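Local structure of pumilio homolog 23 (Arabidopsis thaliana, 5WZJ) at residues Arg401-Asp406 with Met428-Leu433. The protein binds RNA sequence-specifically through a curved array of pumilio repeats and recognises a defined sequence in 18S rRNA. Residues are numbered along the deposited sequence; the frame is centred on the assembly and turned at random.
Sequences RLLFLD and MGCLIL. With nucleotides of chain B.
Leu-433 meets both Leu-402 and Leu-403, using a different methyl for each. Its CD2 lies 3.7 Å from CD1 of Leu-402, with the two side chains crossing obliquely. Its CD1 reaches to 3.6 Å from CD2 of Leu-403, where the crossing is close to a right angle, and the same methyl also sits 3.8 Å from CB of Leu-402. CG of Leu-433 is anti to its carbonyl carbon (chi1 -73°), beside the backbone N, and the extended chi2 (165°) then sets the two methyls against their separate partners. An alanine here removes both methyls and would probably open a gap between helices 398-403 and 427-436, leaving Leu-402 CD1 without its Leu-433 CD2 contact and Leu-403 CD2 with just Cys-430 SG of its two partners across the contact. Although the CB of Leu-403 points away from helix 427-436, its CD2 turns back and touches SG of Cys-430 at 3.7 Å, an apolar contact.

At Gly-429 the backbones approach directly, its CA lying 5.1 Å from CA of Leu-402. A CA-H...O contact runs from Gly-429 CA to Leu-402 O at 3.5 Å, with 150° at the hydrogen; a CB at Gly-429 would clash with this oxygen, so the close approach depends on the missing side chain. CD2 of Leu-405 packs 4.0 Å from the same Gly-429 CA. Met-428 instead directs its CE to the RNA, 3.3 Å from O4' of U5 of chain B, linking this helix to the bound strand.

All six touching residues are buried. The contact joins consecutive short helices within the NOP9-like PUF repeat domain, consistent with the stacked-helix superhelix of pumilio proteins. Val-471 of helix 468-477 touches Leu-403, Cys-430 and Leu-433, Ser-360 of helix 360-373 meets Leu-405, and Leu-384 of helix 377-388 touches both Leu-402 and Ile-432, one residue meeting both segments.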
loop_
_atom_site.group_PDB
_atom_site.type_symbol
_atom_site.label_atom_id
_atom_site.label_comp_id
_atom_site.label_asym_id
_atom_site.label_seq_id
_atom_site.Cartn_x
_atom_site.Cartn_y
_atom_site.Cartn_z
ATOM N N ARG A 401 -7.094 -12.562 -22.898
ATOM C CA ARG A 401 -8.194 -12.624 -21.947
ATOM C C ARG A 401 -7.771 -12.141 -20.567
ATOM O O ARG A 401 -8.570 -11.516 -19.867
ATOM C CB ARG A 401 -8.755 -14.043 -21.884
ATOM C CG ARG A 401 -9.410 -14.483 -23.203
ATOM C CD ARG A 401 -9.880 -15.910 -23.158
ATOM N NE ARG A 401 -10.494 -16.301 -24.426
ATOM C CZ ARG A 401 -11.188 -17.421 -24.608
ATOM N NH1 ARG A 401 -11.369 -18.268 -23.600
ATOM N NH2 ARG A 401 -11.710 -17.688 -25.800
ATOM N N LEU A 402 -6.524 -12.393 -20.164
ATOM C CA LEU A 402 -6.086 -11.904 -18.860
ATOM C C LEU A 402 -5.774 -10.414 -18.896
ATOM O O LEU A 402 -6.051 -9.698 -17.927
ATOM C CB LEU A 402 -4.865 -12.689 -18.377
ATOM C CG LEU A 402 -5.160 -14.055 -17.752
ATOM C CD1 LEU A 402 -3.886 -14.860 -17.617
ATOM C CD2 LEU A 402 -5.850 -13.913 -16.401
ATOM N N LEU A 403 -5.199 -9.926 -20.002
ATOM C CA LEU A 403 -4.994 -8.485 -20.152
ATOM C C LEU A 403 -6.294 -7.697 -20.027
ATOM O O LEU A 403 -6.287 -6.565 -19.528
ATOM C CB LEU A 403 -4.341 -8.179 -21.501
ATOM C CG LEU A 403 -2.906 -8.667 -21.693
ATOM C CD1 LEU A 403 -2.524 -8.495 -23.165
ATOM C CD2 LEU A 403 -1.941 -7.900 -20.754
ATOM N N PHE A 404 -7.410 -8.264 -20.487
ATOM C CA PHE A 404 -8.698 -7.583 -20.437
ATOM C C PHE A 404 -9.685 -8.414 -19.633
ATOM O O PHE A 404 -10.809 -8.652 -20.085
ATOM C CB PHE A 404 -9.269 -7.352 -21.841
ATOM C CG PHE A 404 -8.494 -6.381 -22.680
ATOM C CD1 PHE A 404 -8.505 -5.028 -22.390
ATOM C CD2 PHE A 404 -7.790 -6.818 -23.790
ATOM C CE1 PHE A 404 -7.808 -4.128 -23.173
ATOM C CE2 PHE A 404 -7.091 -5.930 -24.580
ATOM C CZ PHE A 404 -7.100 -4.577 -24.277
ATOM N N LEU A 405 -9.262 -8.863 -18.447
ATOM C CA LEU A 405 -10.014 -9.853 -17.677
ATOM C C LEU A 405 -11.479 -9.456 -17.484
ATOM O O LEU A 405 -12.379 -10.296 -17.636
ATOM C CB LEU A 405 -9.313 -10.061 -16.331
ATOM C CG LEU A 405 -9.502 -11.285 -15.440
ATOM C CD1 LEU A 405 -9.354 -12.581 -16.216
ATOM C CD2 LEU A 405 -8.465 -11.231 -14.320
ATOM N N ASP A 406 -11.749 -8.179 -17.170
ATOM C CA ASP A 406 -13.137 -7.776 -16.914
ATOM C C ASP A 406 -13.960 -7.738 -18.199
ATOM O O ASP A 406 -15.140 -8.108 -18.191
ATOM C CB ASP A 406 -13.204 -6.425 -16.183
ATOM C CG ASP A 406 -12.418 -5.326 -16.883
ATOM O OD1 ASP A 406 -11.550 -5.649 -17.727
ATOM O OD2 ASP A 406 -12.657 -4.131 -16.573
ATOM N N MET A 428 -5.376 -6.040 -12.174
ATOM C CA MET A 428 -5.029 -7.271 -11.473
ATOM C C MET A 428 -4.662 -8.382 -12.455
ATOM O O MET A 428 -3.759 -9.185 -12.185
ATOM C CB MET A 428 -6.180 -7.705 -10.560
ATOM C CG MET A 428 -5.850 -8.918 -9.706
ATOM S SD MET A 428 -4.451 -8.649 -8.593
ATOM C CE MET A 428 -5.195 -7.549 -7.391
ATOM N N GLY A 429 -5.335 -8.433 -13.608
ATOM C CA GLY A 429 -4.939 -9.387 -14.629
ATOM C C GLY A 429 -3.502 -9.179 -15.065
ATOM O O GLY A 429 -2.740 -10.137 -15.215
ATOM N N CYS A 430 -3.098 -7.916 -15.231
ATOM C CA CYS A 430 -1.717 -7.637 -15.610
ATOM C C CYS A 430 -0.743 -7.920 -14.468
ATOM O O CYS A 430 0.391 -8.337 -14.722
ATOM C CB CYS A 430 -1.591 -6.196 -16.099
ATOM S SG CYS A 430 -2.386 -5.911 -17.694
ATOM N N LEU A 431 -1.166 -7.742 -13.211
ATOM C CA LEU A 431 -0.309 -8.129 -12.090
ATOM C C LEU A 431 -0.153 -9.646 -12.006
ATOM O O LEU A 431 0.944 -10.141 -11.727
ATOM C CB LEU A 431 -0.856 -7.572 -10.766
ATOM C CG LEU A 431 -0.749 -6.052 -10.567
ATOM C CD1 LEU A 431 -1.658 -5.592 -9.408
ATOM C CD2 LEU A 431 0.696 -5.623 -10.310
ATOM N N ILE A 432 -1.240 -10.396 -12.225
ATOM C CA ILE A 432 -1.139 -11.852 -12.305
ATOM C C ILE A 432 -0.094 -12.248 -13.345
ATOM O O ILE A 432 0.797 -13.067 -13.087
ATOM C CB ILE A 432 -2.513 -12.462 -12.631
ATOM C CG1 ILE A 432 -3.467 -12.273 -11.454
ATOM C CG2 ILE A 432 -2.384 -13.952 -12.963
ATOM C CD1 ILE A 432 -4.893 -12.689 -11.750
ATOM N N LEU A 433 -0.162 -11.618 -14.521
ATOM C CA LEU A 433 0.752 -11.939 -15.617
ATOM C C LEU A 433 2.190 -11.579 -15.265
ATOM O O LEU A 433 3.123 -12.307 -15.623
ATOM C CB LEU A 433 0.302 -11.207 -16.883
ATOM C CG LEU A 433 -0.968 -11.766 -17.543
ATOM C CD1 LEU A 433 -1.536 -10.774 -18.557
ATOM C CD2 LEU A 433 -0.649 -13.094 -18.235
ATOM P P U B 5 -5.980 -0.306 -6.894
ATOM O OP1 U B 5 -6.743 0.493 -7.882
ATOM O OP2 U B 5 -5.921 0.065 -5.458
ATOM O "O5'" U B 5 -6.482 -1.817 -6.976
ATOM C "C5'" U B 5 -6.573 -2.481 -8.230
ATOM C "C4'" U B 5 -7.493 -3.672 -8.153
ATOM O "O4'" U B 5 -6.880 -4.691 -7.318
ATOM C "C3'" U B 5 -8.858 -3.385 -7.538
ATOM O "O3'" U B 5 -9.807 -4.259 -8.127
ATOM C "C2'" U B 5 -8.653 -3.781 -6.075
ATOM O "O2'" U B 5 -9.839 -4.109 -5.386
ATOM C "C1'" U B 5 -7.726 -4.984 -6.219
ATOM N N1 U B 5 -6.864 -5.236 -5.056
ATOM C C2 U B 5 -6.900 -6.507 -4.517
ATOM O O2 U B 5 -7.626 -7.380 -4.951
ATOM N N3 U B 5 -6.072 -6.719 -3.446
ATOM C C4 U B 5 -5.221 -5.799 -2.876
ATOM O O4 U B 5 -4.541 -6.153 -1.918
ATOM C C5 U B 5 -5.225 -4.505 -3.491
ATOM C C6 U B 5 -6.025 -4.269 -4.544
#